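Local coordinates for protein Old Yellow Enzyme (Pichia, PDB 6AGZ) that reduces enone compounds asymmetrically, probably passing hydride to them from the flavin mononucleotide bound in its TIM barrel, at residues 198-203 against 254-259; 130-135 against 194-199; 51-56 against 94-99; 78-83 against 372-377. One frame throughout, in Å; residues are numbered along the deposited sequence.

Contact 1 (198-203 against 254-259)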
loop_
_atom_site.group_PDB
_atom_site.type_symbol
_atom_site.label_atom_id
_atom_site.label_comp_id
_atom_site.label_asym_id
_atom_site.label_seq_id
_atom_site.Cartn_x
_atom_site.Cartn_y
_atom_site.Cartn_z
ATOM N N ILE A 198 -7.485 -6.269 13.549
ATOM C CA ILE A 198 -6.900 -5.996 12.240
ATOM C C ILE A 198 -5.937 -7.104 11.817
ATOM O O ILE A 198 -5.851 -7.441 10.629
ATOM C CB ILE A 198 -6.206 -4.620 12.254
ATOM C CG1 ILE A 198 -7.221 -3.511 12.532
ATOM C CG2 ILE A 198 -5.491 -4.356 10.941
ATOM C CD1 ILE A 198 -6.590 -2.150 12.729
ATOM N N GLN A 199 -5.216 -7.698 12.766
ATOM C CA GLN A 199 -4.102 -8.584 12.444
ATOM C C GLN A 199 -4.581 -9.992 12.110
ATOM O O GLN A 199 -5.421 -10.559 12.818
ATOM C CB GLN A 199 -3.114 -8.635 13.610
ATOM C CG GLN A 199 -2.464 -7.300 13.939
ATOM C CD GLN A 199 -1.483 -6.843 12.879
ATOM O OE1 GLN A 199 -0.974 -7.648 12.098
ATOM N NE2 GLN A 199 -1.211 -5.544 12.847
ATOM N N THR A 200 -4.032 -10.562 11.032
ATOM C CA THR A 200 -4.314 -11.955 10.698
ATOM C C THR A 200 -3.784 -12.904 11.763
ATOM O O THR A 200 -4.364 -13.974 11.986
ATOM C CB THR A 200 -3.707 -12.311 9.339
ATOM O OG1 THR A 200 -2.306 -12.008 9.343
ATOM C CG2 THR A 200 -4.388 -11.532 8.223
ATOM N N THR A 201 -2.685 -12.535 12.428
ATOM C CA THR A 201 -2.123 -13.390 13.468
ATOM C C THR A 201 -3.081 -13.559 14.640
ATOM O O THR A 201 -3.094 -14.615 15.282
ATOM C CB THR A 201 -0.793 -12.816 13.961
ATOM O OG1 THR A 201 -0.973 -11.446 14.342
ATOM C CG2 THR A 201 0.264 -12.904 12.871
ATOM N N ALA A 202 -3.890 -12.540 14.928
ATOM C CA ALA A 202 -4.762 -12.557 16.094
ATOM C C ALA A 202 -6.222 -12.836 15.764
ATOM O O ALA A 202 -6.963 -13.277 16.650
ATOM C CB ALA A 202 -4.665 -11.223 16.844
ATOM N N ASN A 203 -6.652 -12.599 14.525
ATOM C CA ASN A 203 -8.059 -12.682 14.146
ATOM C C ASN A 203 -8.267 -13.898 13.247
ATOM O O ASN A 203 -7.900 -13.875 12.067
ATOM C CB ASN A 203 -8.505 -11.397 13.448
ATOM C CG ASN A 203 -10.009 -11.333 13.238
ATOM O OD1 ASN A 203 -10.708 -12.339 13.339
ATOM N ND2 ASN A 203 -10.513 -10.139 12.945
ATOM N N ALA A 254 2.814 -10.760 8.303
ATOM C CA ALA A 254 1.429 -11.202 8.258
ATOM C C ALA A 254 1.136 -11.931 6.950
ATOM O O ALA A 254 1.771 -11.691 5.919
ATOM C CB ALA A 254 0.489 -10.008 8.423
ATOM N N GLU A 255 0.161 -12.842 7.006
ATOM C CA GLU A 255 -0.223 -13.597 5.818
ATOM C C GLU A 255 -0.767 -12.679 4.731
ATOM O O GLU A 255 -0.657 -12.994 3.540
ATOM C CB GLU A 255 -1.241 -14.671 6.204
ATOM C CG GLU A 255 -2.134 -15.170 5.092
ATOM C CD GLU A 255 -3.429 -15.752 5.624
ATOM O OE1 GLU A 255 -4.294 -16.177 4.831
ATOM O OE2 GLU A 255 -3.590 -15.794 6.865
ATOM N N VAL A 256 -1.322 -11.529 5.113
ATOM C CA VAL A 256 -1.668 -10.464 4.182
ATOM C C VAL A 256 -0.852 -9.239 4.566
ATOM O O VAL A 256 -0.851 -8.831 5.733
ATOM C CB VAL A 256 -3.177 -10.160 4.202
ATOM C CG1 VAL A 256 -3.497 -9.002 3.267
ATOM C CG2 VAL A 256 -3.973 -11.394 3.808
ATOM N N HIS A 257 -0.163 -8.659 3.587
ATOM C CA HIS A 257 0.802 -7.604 3.870
ATOM C C HIS A 257 0.106 -6.392 4.490
ATOM O O HIS A 257 -1.014 -6.048 4.093
ATOM C CB HIS A 257 1.529 -7.195 2.586
ATOM C CG HIS A 257 2.834 -6.501 2.819
ATOM N ND1 HIS A 257 2.924 -5.151 3.080
ATOM C CD2 HIS A 257 4.105 -6.970 2.827
ATOM C CE1 HIS A 257 4.192 -4.818 3.241
ATOM N NE2 HIS A 257 4.930 -5.904 3.091
ATOM N N PRO A 258 0.732 -5.731 5.468
ATOM C CA PRO A 258 0.077 -4.581 6.117
ATOM C C PRO A 258 -0.156 -3.402 5.192
ATOM O O PRO A 258 -0.994 -2.548 5.506
ATOM C CB PRO A 258 1.049 -4.220 7.249
ATOM C CG PRO A 258 2.368 -4.777 6.812
ATOM C CD PRO A 258 2.037 -6.040 6.076
ATOM N N ILE A 259 0.564 -3.312 4.070
ATOM C CA ILE A 259 0.299 -2.240 3.115
ATOM C C ILE A 259 -1.093 -2.394 2.515
ATOM O O ILE A 259 -1.775 -1.400 2.237
ATOM C CB ILE A 259 1.402 -2.207 2.036
ATOM C CG1 ILE A 259 2.716 -1.709 2.644
ATOM C CG2 ILE A 259 0.999 -1.329 0.862
ATOM C CD1 ILE A 259 3.876 -1.681 1.671
#
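Q199 O accepts from both A202 N and N203 N, which curls the chain just past the end of helix 193-198 and sets T200 at the bend, against A254 and E255. Between the segments there is one polar bond: E255 N donates to T200 OG1 over 3.5 Å at 140°, long and bent enough to be called weak. The same oxygen, T200 OG1, rests on A254 CB at 3.6 Å. A first torsion of 55° tucks OG1 between the backbone N and carbonyl carbon of T200, and leaves CG2 to face V256, whose CB is 4.4 Å from it.

The other side has its own internal support. H257 is the N-cap of helix 258-274: its ND1 accepts a hydrogen bond from I259 N, 3.2 Å away, nearly straight (167°) and close to the imidazole plane, while P258 CD lies over one ring face, offset toward its rim. H257 N is itself hydrogen-bonded to S267 OG of the second subunit, so this helix start reaches the dimer interface. Two neighbouring beta-alpha loops meet here, following barrel strands 183-187 and 236-240, as loops do at the C-terminal rim of a TIM barrel.

Contact 2 (130-135 against 194-199)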
loop_
_atom_site.group_PDB
_atom_site.type_symbol
_atom_site.label_atom_id
_atom_site.label_comp_id
_atom_site.label_asym_id
_atom_site.label_seq_id
_atom_site.Cartn_x
_atom_site.Cartn_y
_atom_site.Cartn_z
ATOM N N PHE A 130 -11.628 -12.064 29.949
ATOM C CA PHE A 130 -10.407 -11.768 29.206
ATOM C C PHE A 130 -10.715 -11.984 27.729
ATOM O O PHE A 130 -10.823 -13.127 27.274
ATOM C CB PHE A 130 -9.272 -12.665 29.699
ATOM C CG PHE A 130 -7.922 -12.321 29.146
ATOM C CD1 PHE A 130 -7.499 -11.004 29.059
ATOM C CD2 PHE A 130 -7.057 -13.326 28.747
ATOM C CE1 PHE A 130 -6.245 -10.700 28.560
ATOM C CE2 PHE A 130 -5.806 -13.028 28.250
ATOM C CZ PHE A 130 -5.398 -11.715 28.159
ATOM N N LEU A 131 -10.864 -10.891 26.985
ATOM C CA LEU A 131 -11.482 -10.926 25.667
ATOM C C LEU A 131 -10.478 -10.625 24.560
ATOM O O LEU A 131 -9.448 -9.979 24.772
ATOM C CB LEU A 131 -12.646 -9.931 25.598
ATOM C CG LEU A 131 -13.708 -10.120 26.684
ATOM C CD1 LEU A 131 -14.823 -9.096 26.543
ATOM C CD2 LEU A 131 -14.264 -11.537 26.651
ATOM N N ALA A 132 -10.813 -11.096 23.365
ATOM C CA ALA A 132 -9.986 -10.958 22.173
ATOM C C ALA A 132 -10.843 -11.322 20.961
ATOM O O ALA A 132 -11.908 -11.928 21.119
ATOM C CB ALA A 132 -8.743 -11.863 22.248
ATOM N N PRO A 133 -10.412 -10.950 19.748
ATOM C CA PRO A 133 -11.156 -11.402 18.559
ATOM C C PRO A 133 -11.229 -12.914 18.447
ATOM O O PRO A 133 -12.293 -13.460 18.129
ATOM C CB PRO A 133 -10.373 -10.776 17.393
ATOM C CG PRO A 133 -9.031 -10.443 17.959
ATOM C CD PRO A 133 -9.294 -10.064 19.383
ATOM N N SER A 134 -10.124 -13.607 18.708
ATOM C CA SER A 134 -10.095 -15.060 18.730
ATOM C C SER A 134 -9.417 -15.524 20.011
ATOM O O SER A 134 -8.633 -14.794 20.623
ATOM C CB SER A 134 -9.369 -15.630 17.504
ATOM O OG SER A 134 -10.019 -15.245 16.305
ATOM N N ALA A 135 -9.727 -16.757 20.413
ATOM C CA ALA A 135 -9.207 -17.324 21.658
ATOM C C ALA A 135 -7.750 -17.742 21.456
ATOM O O ALA A 135 -7.400 -18.923 21.386
ATOM C CB ALA A 135 -10.070 -18.492 22.116
ATOM N N LEU A 194 -8.178 -3.440 19.014
ATOM C CA LEU A 194 -8.531 -3.117 17.634
ATOM C C LEU A 194 -7.476 -3.632 16.663
ATOM O O LEU A 194 -7.808 -4.185 15.606
ATOM C CB LEU A 194 -8.721 -1.611 17.479
ATOM C CG LEU A 194 -9.622 -0.949 18.521
ATOM C CD1 LEU A 194 -9.995 0.425 18.046
ATOM C CD2 LEU A 194 -10.872 -1.765 18.797
ATOM N N ASP A 195 -6.197 -3.465 17.010
ATOM C CA ASP A 195 -5.135 -4.052 16.203
ATOM C C ASP A 195 -5.294 -5.565 16.120
ATOM O O ASP A 195 -5.114 -6.156 15.049
ATOM C CB ASP A 195 -3.770 -3.679 16.781
ATOM C CG ASP A 195 -2.645 -3.864 15.782
ATOM O OD1 ASP A 195 -2.879 -3.638 14.577
ATOM O OD2 ASP A 195 -1.528 -4.234 16.202
ATOM N N GLN A 196 -5.647 -6.206 17.240
ATOM C CA GLN A 196 -5.899 -7.644 17.227
ATOM C C GLN A 196 -6.977 -8.007 16.215
ATOM O O GLN A 196 -6.875 -9.031 15.529
ATOM C CB GLN A 196 -6.297 -8.126 18.622
ATOM C CG GLN A 196 -5.229 -7.935 19.681
ATOM C CD GLN A 196 -5.791 -7.994 21.087
ATOM O OE1 GLN A 196 -6.810 -8.637 21.336
ATOM N NE2 GLN A 196 -5.131 -7.311 22.016
ATOM N N PHE A 197 -8.023 -7.183 16.107
ATOM C CA PHE A 197 -9.019 -7.421 15.069
ATOM C C PHE A 197 -8.446 -7.187 13.678
ATOM O O PHE A 197 -8.862 -7.847 12.719
ATOM C CB PHE A 197 -10.249 -6.541 15.296
ATOM C CG PHE A 197 -11.281 -7.167 16.187
ATOM C CD1 PHE A 197 -11.175 -7.072 17.565
ATOM C CD2 PHE A 197 -12.350 -7.862 15.648
ATOM C CE1 PHE A 197 -12.121 -7.655 18.389
ATOM C CE2 PHE A 197 -13.299 -8.448 16.465
ATOM C CZ PHE A 197 -13.183 -8.345 17.838
ATOM N N ILE A 198 -7.485 -6.269 13.549
ATOM C CA ILE A 198 -6.900 -5.996 12.240
ATOM C C ILE A 198 -5.937 -7.104 11.817
ATOM O O ILE A 198 -5.851 -7.441 10.629
ATOM C CB ILE A 198 -6.206 -4.620 12.254
ATOM C CG1 ILE A 198 -7.221 -3.511 12.532
ATOM C CG2 ILE A 198 -5.491 -4.356 10.941
ATOM C CD1 ILE A 198 -6.590 -2.150 12.729
ATOM N N GLN A 199 -5.216 -7.698 12.766
ATOM C CA GLN A 199 -4.102 -8.584 12.444
ATOM C C GLN A 199 -4.581 -9.992 12.110
ATOM O O GLN A 199 -5.421 -10.559 12.818
ATOM C CB GLN A 199 -3.114 -8.635 13.610
ATOM C CG GLN A 199 -2.464 -7.300 13.939
ATOM C CD GLN A 199 -1.483 -6.843 12.879
ATOM O OE1 GLN A 199 -0.974 -7.648 12.098
ATOM N NE2 GLN A 199 -1.211 -5.544 12.847
#
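The chain leaving strand 130-132 passes the last turn of helix 193-198, with P133 CA only 5.7 Å from F197 CA. P133 carries nearly all of the contact, wedged between two successive helix side chains. Its CB stands squarely over the F197 ring, 3.6 Å from the centroid and 5° off the ring normal, a clear CH-pi contact. Farther round the pyrrolidine, P133 CG lies 3.5 Å from Q196 O and P133 CD packs on Q196 CB at 3.6 Å.

Q196 crosses the proline at about a right angle. Its CG is opposite the carbonyl carbon (chi1 -62°) and the chain runs on extended, which takes the amide past P133 CD to A132 CB, 3.9 Å from Q196 OE1. The buried amide finds its polar partners beyond this contact: OE1 accepts from R116 N, and NE2 donates to G191 O and L114 O. Were F197 an alanine, P133 CB would probably lose the ring beneath it and a gap would open between loop and helix. Strand 130-132 pairs with strand 153-155 in a small parallel sheet, an excursion between barrel strands 106-112 and 183-187 that proline-on-aromatic packing fastens to the helix following the second of them.

Contact 3 (51-56 against 94-99)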
loop_
_atom_site.group_PDB
_atom_site.type_symbol
_atom_site.label_atom_id
_atom_site.label_comp_id
_atom_site.label_asym_id
_atom_site.label_seq_id
_atom_site.Cartn_x
_atom_site.Cartn_y
_atom_site.Cartn_z
ATOM N N SER A 51 -0.006 18.387 37.503
ATOM C CA SER A 51 1.225 19.154 37.340
ATOM C C SER A 51 2.022 18.657 36.139
ATOM O O SER A 51 2.639 19.451 35.415
ATOM C CB SER A 51 2.063 19.072 38.616
ATOM O OG SER A 51 3.330 19.679 38.432
ATOM N N TYR A 52 1.997 17.344 35.907
ATOM C CA TYR A 52 2.752 16.733 34.818
ATOM C C TYR A 52 2.327 17.293 33.465
ATOM O O TYR A 52 3.167 17.712 32.661
ATOM C CB TYR A 52 2.563 15.216 34.879
ATOM C CG TYR A 52 3.136 14.412 33.734
ATOM C CD1 TYR A 52 4.475 14.047 33.716
ATOM C CD2 TYR A 52 2.323 13.974 32.697
ATOM C CE1 TYR A 52 4.996 13.293 32.680
ATOM C CE2 TYR A 52 2.833 13.220 31.658
ATOM C CZ TYR A 52 4.170 12.882 31.655
ATOM O OH TYR A 52 4.681 12.130 30.622
ATOM N N TYR A 53 1.020 17.315 33.198
ATOM C CA TYR A 53 0.535 17.894 31.950
ATOM C C TYR A 53 0.575 19.417 31.971
ATOM O O TYR A 53 0.688 20.044 30.912
ATOM C CB TYR A 53 -0.887 17.411 31.660
ATOM C CG TYR A 53 -0.968 15.952 31.274
ATOM C CD1 TYR A 53 -0.653 15.536 29.988
ATOM C CD2 TYR A 53 -1.363 14.990 32.195
ATOM C CE1 TYR A 53 -0.725 14.202 29.630
ATOM C CE2 TYR A 53 -1.440 13.655 31.846
ATOM C CZ TYR A 53 -1.120 13.267 30.563
ATOM O OH TYR A 53 -1.195 11.938 30.212
ATOM N N SER A 54 0.483 20.023 33.158
ATOM C CA SER A 54 0.512 21.480 33.258
ATOM C C SER A 54 1.857 22.035 32.810
ATOM O O SER A 54 1.917 23.011 32.052
ATOM C CB SER A 54 0.201 21.911 34.691
ATOM O OG SER A 54 0.333 23.315 34.842
ATOM N N GLN A 55 2.953 21.426 33.274
ATOM C CA GLN A 55 4.278 21.901 32.887
ATOM C C GLN A 55 4.507 21.769 31.388
ATOM O O GLN A 55 5.218 22.587 30.793
ATOM C CB GLN A 55 5.356 21.137 33.655
ATOM C CG GLN A 55 5.282 21.302 35.162
ATOM C CD GLN A 55 6.330 20.482 35.884
ATOM O OE1 GLN A 55 7.463 20.355 35.418
ATOM N NE2 GLN A 55 5.956 19.912 37.023
ATOM N N ARG A 56 3.912 20.758 30.760
ATOM C CA ARG A 56 4.072 20.535 29.332
ATOM C C ARG A 56 3.084 21.333 28.496
ATOM O O ARG A 56 3.278 21.456 27.281
ATOM C CB ARG A 56 3.948 19.040 29.029
ATOM C CG ARG A 56 5.155 18.274 29.532
ATOM C CD ARG A 56 4.884 16.810 29.804
ATOM N NE ARG A 56 6.106 16.155 30.264
ATOM C CZ ARG A 56 6.577 16.241 31.505
ATOM N NH1 ARG A 56 5.925 16.951 32.416
ATOM N NH2 ARG A 56 7.701 15.620 31.836
ATOM N N LYS A 94 -11.381 16.340 33.622
ATOM C CA LYS A 94 -11.876 17.673 33.295
ATOM C C LYS A 94 -10.983 18.751 33.896
ATOM O O LYS A 94 -10.689 19.759 33.242
ATOM C CB LYS A 94 -13.315 17.835 33.784
ATOM C CG LYS A 94 -13.954 19.166 33.412
ATOM C CD LYS A 94 -15.359 19.282 33.985
ATOM C CE LYS A 94 -16.117 20.456 33.381
ATOM N NZ LYS A 94 -15.495 21.768 33.704
ATOM N N LYS A 95 -10.539 18.555 35.139
ATOM C CA LYS A 95 -9.646 19.532 35.754
ATOM C C LYS A 95 -8.299 19.577 35.041
ATOM O O LYS A 95 -7.734 20.662 34.835
ATOM C CB LYS A 95 -9.473 19.218 37.239
ATOM C CG LYS A 95 -10.758 19.388 38.035
ATOM C CD LYS A 95 -10.610 18.918 39.470
ATOM C CE LYS A 95 -11.856 19.251 40.275
ATOM N NZ LYS A 95 -11.656 19.024 41.731
ATOM N N ILE A 96 -7.775 18.413 34.640
ATOM C CA ILE A 96 -6.530 18.400 33.873
ATOM C C ILE A 96 -6.693 19.179 32.571
ATOM O O ILE A 96 -5.826 19.979 32.194
ATOM C CB ILE A 96 -6.066 16.953 33.614
ATOM C CG1 ILE A 96 -5.652 16.280 34.923
ATOM C CG2 ILE A 96 -4.914 16.932 32.618
ATOM C CD1 ILE A 96 -5.062 14.898 34.738
ATOM N N VAL A 97 -7.814 18.971 31.875
ATOM C CA VAL A 97 -8.063 19.678 30.621
ATOM C C VAL A 97 -8.147 21.179 30.859
ATOM O O VAL A 97 -7.580 21.977 30.101
ATOM C CB VAL A 97 -9.344 19.148 29.952
ATOM C CG1 VAL A 97 -9.676 19.965 28.717
ATOM C CG2 VAL A 97 -9.183 17.694 29.590
ATOM N N GLU A 98 -8.860 21.587 31.911
ATOM C CA GLU A 98 -9.004 23.011 32.197
ATOM C C GLU A 98 -7.656 23.655 32.487
ATOM O O GLU A 98 -7.404 24.795 32.075
ATOM C CB GLU A 98 -9.965 23.216 33.367
ATOM C CG GLU A 98 -11.409 22.876 33.038
ATOM C CD GLU A 98 -12.318 22.961 34.246
ATOM O OE1 GLU A 98 -11.801 23.112 35.373
ATOM O OE2 GLU A 98 -13.551 22.876 34.069
ATOM N N GLU A 99 -6.769 22.941 33.184
ATOM C CA GLU A 99 -5.440 23.493 33.429
ATOM C C GLU A 99 -4.622 23.563 32.143
ATOM O O GLU A 99 -3.922 24.554 31.904
ATOM C CB GLU A 99 -4.709 22.672 34.488
ATOM C CG GLU A 99 -3.234 23.026 34.647
ATOM C CD GLU A 99 -3.004 24.387 35.283
ATOM O OE1 GLU A 99 -3.984 25.038 35.700
ATOM O OE2 GLU A 99 -1.830 24.807 35.367
#
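Two neighbouring outer helices of the TIM barrel meet here, helix 47-57, which follows strand 29-31, and helix 87-102, which follows strand 63-70; Y53 and S54 on the first touch I96 and E99 on the second. The buried half is apolar: I96 CG2 lies 4.1 Å from Y53 CD2, approaching the phenol obliquely, and also reaches back to Y53 CB. That ring is held from other directions too. Y52 CD2 stands over its centre, 3.8 Å above the plane. Y53 OH is hydrogen-bonded to E67 OE2 on strand 63-70, and the Y53 side chain lies about 9 Å from the FMN.

The outer half is polar. E99 leaves the backbone with CG opposite its own N (chi1 170°) and then folds at chi2 (70°), so that the carboxylate swings across to the serine. E99 OE2 lies 2.7 Å from S54 OG, which appears as donor, although the modelled position of that hydroxyl is less certain because it crowds another atom. The aliphatic part follows suit, E99 CG lying 3.6 Å from S54 CB. OE2 also forms a salt bridge with K103 NZ. With an alanine here in place of E99, the S54 hydroxyl and the K103 ammonium would probably both lose their shared acceptor, leaving the lysine charge without this mate. The helix pair thus combines a buried apolar contact with a polar one, whose glutamate also pairs with K103; the lysine probably favours the ionised glutamate.

Contact 4 (78-83 against 372-377)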
loop_
_atom_site.group_PDB
_atom_site.type_symbol
_atom_site.label_atom_id
_atom_site.label_comp_id
_atom_site.label_asym_id
_atom_site.label_seq_id
_atom_site.Cartn_x
_atom_site.Cartn_y
_atom_site.Cartn_z
ATOM N N TYR A 78 -4.824 -2.479 33.513
ATOM C CA TYR A 78 -3.512 -2.465 34.139
ATOM C C TYR A 78 -3.618 -1.688 35.443
ATOM O O TYR A 78 -4.395 -0.733 35.547
ATOM C CB TYR A 78 -2.446 -1.823 33.238
ATOM C CG TYR A 78 -2.116 -2.608 31.988
ATOM C CD1 TYR A 78 -2.024 -3.994 32.015
ATOM C CD2 TYR A 78 -1.890 -1.959 30.781
ATOM C CE1 TYR A 78 -1.721 -4.711 30.871
ATOM C CE2 TYR A 78 -1.586 -2.667 29.634
ATOM C CZ TYR A 78 -1.503 -4.042 29.684
ATOM O OH TYR A 78 -1.201 -4.748 28.544
ATOM N N GLN A 79 -2.848 -2.104 36.445
ATOM C CA GLN A 79 -2.922 -1.436 37.737
ATOM C C GLN A 79 -2.474 0.016 37.608
ATOM O O GLN A 79 -1.458 0.314 36.971
ATOM C CB GLN A 79 -2.080 -2.177 38.781
ATOM C CG GLN A 79 -0.614 -2.349 38.431
ATOM C CD GLN A 79 0.120 -3.209 39.441
ATOM O OE1 GLN A 79 0.012 -2.996 40.650
ATOM N NE2 GLN A 79 0.870 -4.190 38.951
ATOM N N ASN A 80 -3.269 0.919 38.185
ATOM C CA ASN A 80 -2.996 2.357 38.192
ATOM C C ASN A 80 -3.024 2.955 36.787
ATOM O O ASN A 80 -2.382 3.975 36.522
ATOM C CB ASN A 80 -1.667 2.666 38.888
ATOM C CG ASN A 80 -1.642 2.179 40.322
ATOM O OD1 ASN A 80 -1.397 1.002 40.585
ATOM N ND2 ASN A 80 -1.903 3.083 41.261
ATOM N N GLY A 81 -3.769 2.333 35.879
ATOM C CA GLY A 81 -4.027 2.919 34.583
ATOM C C GLY A 81 -5.108 3.973 34.657
ATOM O O GLY A 81 -5.760 4.181 35.691
ATOM N N PRO A 82 -5.310 4.677 33.547
ATOM C CA PRO A 82 -6.326 5.732 33.504
ATOM C C PRO A 82 -7.672 5.229 32.997
ATOM O O PRO A 82 -7.775 4.208 32.314
ATOM C CB PRO A 82 -5.725 6.757 32.525
ATOM C CG PRO A 82 -4.483 6.085 31.918
ATOM C CD PRO A 82 -4.524 4.640 32.306
ATOM N N MET A 83 -8.715 5.988 33.335
ATOM C CA MET A 83 -10.069 5.658 32.912
ATOM C C MET A 83 -10.902 6.932 32.854
ATOM O O MET A 83 -10.666 7.880 33.608
ATOM C CB MET A 83 -10.716 4.628 33.847
ATOM C CG MET A 83 -11.933 3.933 33.254
ATOM S SD MET A 83 -12.653 2.688 34.346
ATOM C CE MET A 83 -11.371 1.438 34.330
ATOM N N LYS A 372 7.162 3.425 36.725
ATOM C CA LYS A 372 7.244 3.365 38.181
ATOM C C LYS A 372 5.876 3.706 38.760
ATOM O O LYS A 372 5.470 4.873 38.768
ATOM C CB LYS A 372 8.321 4.314 38.698
ATOM C CG LYS A 372 8.907 3.911 40.046
ATOM C CD LYS A 372 10.059 4.822 40.446
ATOM C CE LYS A 372 11.058 4.099 41.342
ATOM N NZ LYS A 372 10.518 3.847 42.707
ATOM N N ILE A 373 5.167 2.684 39.243
ATOM C CA ILE A 373 3.749 2.822 39.552
ATOM C C ILE A 373 3.536 3.810 40.689
ATOM O O ILE A 373 4.111 3.670 41.776
ATOM C CB ILE A 373 3.149 1.448 39.888
ATOM C CG1 ILE A 373 3.061 0.587 38.627
ATOM C CG2 ILE A 373 1.785 1.605 40.540
ATOM C CD1 ILE A 373 2.679 -0.850 38.895
ATOM N N PHE A 374 2.704 4.824 40.433
ATOM C CA PHE A 374 2.167 5.710 41.468
ATOM C C PHE A 374 3.265 6.467 42.211
ATOM O O PHE A 374 3.138 6.750 43.405
ATOM C CB PHE A 374 1.294 4.924 42.452
ATOM C CG PHE A 374 0.259 5.758 43.153
ATOM C CD1 PHE A 374 -0.660 6.499 42.428
ATOM C CD2 PHE A 374 0.192 5.784 44.537
ATOM C CE1 PHE A 374 -1.618 7.262 43.069
ATOM C CE2 PHE A 374 -0.764 6.544 45.184
ATOM C CZ PHE A 374 -1.671 7.284 44.450
ATOM N N SER A 375 4.346 6.809 41.515
ATOM C CA SER A 375 5.483 7.483 42.125
ATOM C C SER A 375 5.851 8.724 41.326
ATOM O O SER A 375 5.868 8.697 40.091
ATOM C CB SER A 375 6.696 6.548 42.216
ATOM O OG SER A 375 7.841 7.242 42.681
ATOM N N ASN A 376 6.147 9.813 42.039
ATOM C CA ASN A 376 6.647 11.024 41.404
ATOM C C ASN A 376 8.107 10.914 40.992
ATOM O O ASN A 376 8.580 11.756 40.221
ATOM C CB ASN A 376 6.479 12.226 42.336
ATOM C CG ASN A 376 5.029 12.589 42.568
ATOM O OD1 ASN A 376 4.154 12.216 41.788
ATOM N ND2 ASN A 376 4.766 13.324 43.642
ATOM N N ASP A 377 8.828 9.913 41.493
ATOM C CA ASP A 377 10.230 9.739 41.135
ATOM C C ASP A 377 10.360 9.429 39.649
ATOM O O ASP A 377 9.738 8.492 39.139
ATOM C CB ASP A 377 10.851 8.622 41.972
ATOM C CG ASP A 377 12.345 8.495 41.755
ATOM O OD1 ASP A 377 12.971 9.485 41.324
ATOM O OD2 ASP A 377 12.894 7.405 42.019
#
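N80 can be followed outward from CB, which is 4.0 Å from I373 CG2. With CG beside the backbone N (chi1 -59°), the amide is brought down onto the isoleucine methyl: N80 CG comes to 3.5 Å of I373 CG2, and OD1 to 3.2 Å, a snug oxygen-to-methyl approach. At the other corner of the amide, N80 ND2 sits by F374, 3.8 Å from CD1 and almost as near to CB. The amide and phenyl planes are 39° apart, so this is an oblique meeting. ND2 has its hydrogen-bond partner in N39 O, beyond both segments.

The neighbouring pair repeats the theme nearer the surface. Q79, extended beyond CG, crosses I373 at about a right angle, and I373 CD1 lies 3.5 Å from Q79 CD.

Both loops bend as type II turns, Y78 to G81 and K372 to S375, and the four touching residues are their central pairs. N80 and F374 each occupy the third position with positive phi. G81 N closes the first turn onto Y78 O at 3.1 Å. Residues 37-39 tie the two turns together, F37 through backbone bonding to F374, and N39 through N80. No hydrogen bond joins the two turns directly, so the match rests on shape: the amides of Q79 and N80 lie against hydrocarbon, and the bond to N39 O probably fixes which way the N80 amide faces.

Overall arrangement
Contacts 1 and 2 are neighbours, their centres 11 Å apart, sharing I198 and Q199 and linked directly where N203 ND2 meets F197 O. Contact 3 lies across the centre of the chain from both, its centre 38 Å from that of contact 1, while contacts 3 and 4 have centres 17 Å apart. Along the sequence contact 3 closes before contacts 2 and 1 open; contact 4 crosses it and encloses 1 and 2. In the eight-stranded barrel that binds FMN, contact 3 joins two outer helices, contacts 1 and 2 join loops and excursions of later strands, and contact 4 joins the loop after strand 63-70 to the C-terminal part.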